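Local atomic coordinates of galactan 1,3-beta-galactosidase (Phanerochaete chrysosporium, PDB entry 7BYS), a protein that probably cleaves single galactose units from the ends of beta-1,3-galactan chains and binds carbohydrate and calcium through a second, carbohydrate-binding module. Residues Phe34-Phe45 against Ile74-Val85. Residues are numbered along the deposited sequence; the frame is centred on the assembly and turned at random.
Sequences FGEDKSHNSALF and ISTSNVVERPKV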
loop_
_atom_site.group_PDB
_atom_site.type_symbol
_atom_site.label_atom_id
_atom_site.label_comp_id
_atom_site.label_asym_id
_atom_site.label_seq_id
_atom_site.Cartn_x
_atom_site.Cartn_y
_atom_site.Cartn_z
ATOM N N PHE A 34 -4.398 -9.220 -7.944
ATOM C CA PHE A 34 -4.405 -8.531 -9.222
ATOM C C PHE A 34 -3.908 -7.112 -9.019
ATOM O O PHE A 34 -4.186 -6.490 -7.997
ATOM C CB PHE A 34 -5.826 -8.445 -9.783
ATOM C CG PHE A 34 -6.478 -9.773 -9.981
ATOM C CD1 PHE A 34 -7.211 -10.362 -8.968
ATOM C CD2 PHE A 34 -6.359 -10.432 -11.187
ATOM C CE1 PHE A 34 -7.815 -11.602 -9.149
ATOM C CE2 PHE A 34 -6.958 -11.675 -11.369
ATOM C CZ PHE A 34 -7.679 -12.258 -10.354
ATOM N N GLY A 35 -3.196 -6.586 -10.005
ATOM C CA GLY A 35 -2.760 -5.213 -9.851
ATOM C C GLY A 35 -2.226 -4.661 -11.147
ATOM O O GLY A 35 -2.189 -5.341 -12.175
ATOM N N GLU A 36 -1.815 -3.398 -11.079
ATOM C CA GLU A 36 -1.215 -2.716 -12.222
ATOM C C GLU A 36 0.252 -3.113 -12.355
ATOM O O GLU A 36 1.031 -2.978 -11.407
ATOM C CB GLU A 36 -1.303 -1.204 -12.016
ATOM C CG GLU A 36 -2.698 -0.708 -11.692
ATOM C CD GLU A 36 -2.681 0.559 -10.857
ATOM O OE1 GLU A 36 -1.604 1.176 -10.709
ATOM O OE2 GLU A 36 -3.731 0.936 -10.311
ATOM N N ASP A 37 0.644 -3.570 -13.550
ATOM C CA ASP A 37 2.054 -3.827 -13.841
ATOM C C ASP A 37 2.682 -2.507 -14.264
ATOM O O ASP A 37 2.340 -1.953 -15.308
ATOM C CB ASP A 37 2.166 -4.871 -14.949
ATOM C CG ASP A 37 3.603 -5.254 -15.267
ATOM O OD1 ASP A 37 4.539 -4.527 -14.881
ATOM O OD2 ASP A 37 3.803 -6.297 -15.923
ATOM N N LYS A 38 3.591 -1.984 -13.450
ATOM C CA LYS A 38 4.241 -0.719 -13.762
ATOM C C LYS A 38 5.738 -0.908 -13.982
ATOM O O LYS A 38 6.522 0.002 -13.734
ATOM C CB LYS A 38 3.959 0.317 -12.676
ATOM C CG LYS A 38 2.475 0.663 -12.569
ATOM C CD LYS A 38 2.189 1.699 -11.482
ATOM C CE LYS A 38 1.304 2.837 -12.009
ATOM N NZ LYS A 38 0.041 2.370 -12.672
ATOM N N SER A 39 6.145 -2.079 -14.483
ATOM C CA SER A 39 7.564 -2.425 -14.511
ATOM C C SER A 39 8.386 -1.535 -15.431
ATOM O O SER A 39 9.615 -1.517 -15.307
ATOM C CB SER A 39 7.754 -3.885 -14.903
ATOM O OG SER A 39 7.163 -4.120 -16.159
ATOM N N HIS A 40 7.760 -0.807 -16.351
ATOM C CA HIS A 40 8.513 0.140 -17.163
ATOM C C HIS A 40 8.282 1.588 -16.741
ATOM O O HIS A 40 8.477 2.520 -17.532
ATOM C CB HIS A 40 8.315 -0.122 -18.653
ATOM C CG HIS A 40 8.924 -1.418 -19.097
ATOM N ND1 HIS A 40 8.268 -2.321 -19.907
ATOM C CD2 HIS A 40 10.122 -1.979 -18.804
ATOM C CE1 HIS A 40 9.045 -3.372 -20.111
ATOM N NE2 HIS A 40 10.175 -3.189 -19.451
ATOM N N ASN A 41 7.899 1.784 -15.478
ATOM C CA ASN A 41 7.805 3.101 -14.857
ATOM C C ASN A 41 6.828 4.008 -15.587
ATOM O O ASN A 41 7.016 5.224 -15.651
ATOM C CB ASN A 41 9.179 3.755 -14.695
ATOM C CG ASN A 41 10.140 2.876 -13.931
ATOM O OD1 ASN A 41 9.839 2.419 -12.825
ATOM N ND2 ASN A 41 11.298 2.610 -14.521
ATOM N N SER A 42 5.785 3.415 -16.145
ATOM C CA SER A 42 4.767 4.127 -16.892
ATOM C C SER A 42 3.487 4.227 -16.072
ATOM O O SER A 42 3.173 3.348 -15.265
ATOM C CB SER A 42 4.464 3.393 -18.196
ATOM O OG SER A 42 3.436 4.037 -18.922
ATOM N N ALA A 43 2.761 5.322 -16.278
ATOM C CA ALA A 43 1.412 5.459 -15.754
ATOM C C ALA A 43 0.380 4.816 -16.665
ATOM O O ALA A 43 -0.792 4.706 -16.275
ATOM C CB ALA A 43 1.079 6.943 -15.567
ATOM N N LEU A 44 0.790 4.383 -17.854
ATOM C CA LEU A 44 -0.106 3.850 -18.865
ATOM C C LEU A 44 -0.164 2.331 -18.771
ATOM O O LEU A 44 0.624 1.692 -18.078
ATOM C CB LEU A 44 0.361 4.285 -20.254
ATOM C CG LEU A 44 0.623 5.789 -20.366
ATOM C CD1 LEU A 44 1.172 6.157 -21.742
ATOM C CD2 LEU A 44 -0.653 6.555 -20.062
ATOM N N PHE A 45 -1.108 1.753 -19.500
ATOM C CA PHE A 45 -1.450 0.352 -19.308
ATOM C C PHE A 45 -0.407 -0.562 -19.937
ATOM O O PHE A 45 -0.145 -0.484 -21.146
ATOM C CB PHE A 45 -2.819 0.083 -19.917
ATOM C CG PHE A 45 -3.306 -1.326 -19.735
ATOM C CD1 PHE A 45 -3.147 -1.984 -18.521
ATOM C CD2 PHE A 45 -3.962 -1.983 -20.765
ATOM C CE1 PHE A 45 -3.623 -3.261 -18.344
ATOM C CE2 PHE A 45 -4.441 -3.268 -20.587
ATOM C CZ PHE A 45 -4.260 -3.910 -19.381
ATOM N N ILE A 74 -8.297 0.192 -23.726
ATOM C CA ILE A 74 -7.267 -0.528 -22.984
ATOM C C ILE A 74 -6.007 -0.696 -23.824
ATOM O O ILE A 74 -5.304 -1.705 -23.717
ATOM C CB ILE A 74 -7.762 -1.862 -22.387
ATOM C CG1 ILE A 74 -8.172 -2.869 -23.473
ATOM C CG2 ILE A 74 -8.903 -1.609 -21.386
ATOM C CD1 ILE A 74 -8.145 -4.302 -22.969
ATOM N N SER A 75 -5.699 0.308 -24.647
ATOM C CA SER A 75 -4.417 0.344 -25.337
ATOM C C SER A 75 -3.295 0.738 -24.371
ATOM O O SER A 75 -3.528 1.167 -23.236
ATOM C CB SER A 75 -4.460 1.373 -26.466
ATOM O OG SER A 75 -4.382 2.687 -25.945
ATOM N N THR A 76 -2.046 0.596 -24.840
ATOM C CA THR A 76 -0.897 0.993 -24.026
ATOM C C THR A 76 -0.753 2.499 -23.892
ATOM O O THR A 76 0.187 2.954 -23.230
ATOM C CB THR A 76 0.407 0.417 -24.583
ATOM O OG1 THR A 76 0.571 0.829 -25.949
ATOM C CG2 THR A 76 0.399 -1.078 -24.512
ATOM N N SER A 77 -1.636 3.279 -24.506
ATOM C CA SER A 77 -1.670 4.724 -24.321
ATOM C C SER A 77 -2.779 5.165 -23.375
ATOM O O SER A 77 -2.966 6.369 -23.169
ATOM C CB SER A 77 -1.828 5.425 -25.673
ATOM O OG SER A 77 -0.872 4.948 -26.597
ATOM N N ASN A 78 -3.510 4.222 -22.783
ATOM C CA ASN A 78 -4.618 4.530 -21.891
ATOM C C ASN A 78 -4.273 4.114 -20.465
ATOM O O ASN A 78 -3.221 3.527 -20.203
ATOM C CB ASN A 78 -5.888 3.832 -22.369
ATOM C CG ASN A 78 -6.514 4.524 -23.553
ATOM O OD1 ASN A 78 -6.405 4.064 -24.686
ATOM N ND2 ASN A 78 -7.176 5.639 -23.297
ATOM N N VAL A 79 -5.197 4.411 -19.554
ATOM C CA VAL A 79 -5.032 4.170 -18.124
ATOM C C VAL A 79 -5.936 3.013 -17.707
ATOM O O VAL A 79 -7.134 3.002 -18.020
ATOM C CB VAL A 79 -5.360 5.436 -17.321
ATOM C CG1 VAL A 79 -5.446 5.120 -15.840
ATOM C CG2 VAL A 79 -4.315 6.522 -17.588
ATOM N N VAL A 80 -5.359 2.034 -17.014
ATOM C CA VAL A 80 -6.110 0.942 -16.396
ATOM C C VAL A 80 -5.618 0.862 -14.963
ATOM O O VAL A 80 -4.450 0.525 -14.730
ATOM C CB VAL A 80 -5.886 -0.396 -17.114
ATOM C CG1 VAL A 80 -6.466 -1.542 -16.284
ATOM C CG2 VAL A 80 -6.514 -0.376 -18.502
ATOM N N GLU A 81 -6.491 1.189 -14.000
ATOM C CA GLU A 81 -6.061 1.326 -12.617
ATOM C C GLU A 81 -6.984 0.575 -11.673
ATOM O O GLU A 81 -8.176 0.401 -11.944
ATOM C CB GLU A 81 -5.977 2.799 -12.182
ATOM C CG GLU A 81 -4.740 3.507 -12.767
ATOM C CD GLU A 81 -4.688 4.995 -12.482
ATOM O OE1 GLU A 81 -5.623 5.535 -11.863
ATOM O OE2 GLU A 81 -3.699 5.638 -12.890
ATOM N N ARG A 82 -6.408 0.160 -10.549
ATOM C CA ARG A 82 -7.142 -0.395 -9.421
ATOM C C ARG A 82 -8.086 -1.546 -9.803
ATOM O O ARG A 82 -9.273 -1.503 -9.511
ATOM C CB ARG A 82 -7.878 0.695 -8.653
ATOM C CG ARG A 82 -6.913 1.714 -8.036
ATOM C CD ARG A 82 -7.628 2.857 -7.318
ATOM N NE ARG A 82 -6.657 3.830 -6.803
ATOM C CZ ARG A 82 -5.939 3.675 -5.693
ATOM N NH1 ARG A 82 -6.092 2.610 -4.917
ATOM N NH2 ARG A 82 -5.079 4.623 -5.341
ATOM N N PRO A 83 -7.565 -2.589 -10.457
ATOM C CA PRO A 83 -8.422 -3.726 -10.806
ATOM C C PRO A 83 -8.976 -4.401 -9.556
ATOM O O PRO A 83 -8.348 -4.417 -8.498
ATOM C CB PRO A 83 -7.468 -4.664 -11.550
ATOM C CG PRO A 83 -6.119 -4.375 -10.914
ATOM C CD PRO A 83 -6.136 -2.885 -10.686
ATOM N N LYS A 84 -10.173 -4.962 -9.696
ATOM C CA LYS A 84 -10.860 -5.678 -8.625
ATOM C C LYS A 84 -11.582 -6.835 -9.302
ATOM O O LYS A 84 -12.079 -6.673 -10.417
ATOM C CB LYS A 84 -11.903 -4.761 -7.935
ATOM C CG LYS A 84 -11.338 -3.448 -7.363
ATOM C CD LYS A 84 -10.516 -3.664 -6.102
ATOM C CE LYS A 84 -9.715 -2.404 -5.775
ATOM N NZ LYS A 84 -8.349 -2.393 -6.431
ATOM N N VAL A 85 -11.602 -8.009 -8.672
ATOM C CA VAL A 85 -12.228 -9.190 -9.265
ATOM C C VAL A 85 -13.107 -9.871 -8.225
ATOM O O VAL A 85 -12.674 -10.107 -7.090
ATOM C CB VAL A 85 -11.192 -10.193 -9.809
ATOM C CG1 VAL A 85 -11.904 -11.396 -10.439
ATOM C CG2 VAL A 85 -10.277 -9.540 -10.838
HETATM O O HOH W 1 -1.410 4.495 -13.745
HETATM O O HOH W 2 -2.496 2.333 -16.457
#
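Glu36 reaches across from strand 30-36 to the backbone of Arg82 on strand 79-88, joining two neighbouring blades of the five-bladed beta-propeller of family 43 glycoside hydrolases. The strands belong to different four-stranded sheets, and their short segments run antiparallel at 176°, with axes 6.0 Å apart at closest approach. Arg82 N donates to Glu36 OE2 over 2.8 Å, nearly straight at 161°, on the anti lone pair, the one turned away from OE1. The other oxygen, OE1, forms a salt bridge with Lys38 NZ, which approaches from above the carboxylate plane, so both oxygens are held and rotation about the last bond is restrained. Replacing Glu36 with an alanine removes both oxygens, which would probably leave Arg82 N and the Lys38 ammonium without these acceptors and disturb the backbone at Glu81 and Arg82, both of which bind galactose in the complex, though none is bound here. Arg82 NH1 hydrogen-bonds the carbonyl of Asn243, and the side chain lies beside Gln242 and Asp137 of the same site.

Two aromatic rings pack at the ends of the contact. Phe34 takes Val85 CG2 over the centre of one face, 3.6 Å from the centroid and almost on the ring normal. The Phe45 ring, swung out by a first torsion of -178° that sets CG opposite the backbone N, has Val80 CG2 over one face, offset toward the rim, while Ile74 O lies in the ring plane at the edge. Phe45 N donates a hydrogen bond to Asn78 O over 2.8 Å. On the Glu36 side, one water accepts from Lys38 NZ and donates to Ala43 O and Glu81 OE2, the latter over 2.7 Å; Tyr105 OH also bonds OE2.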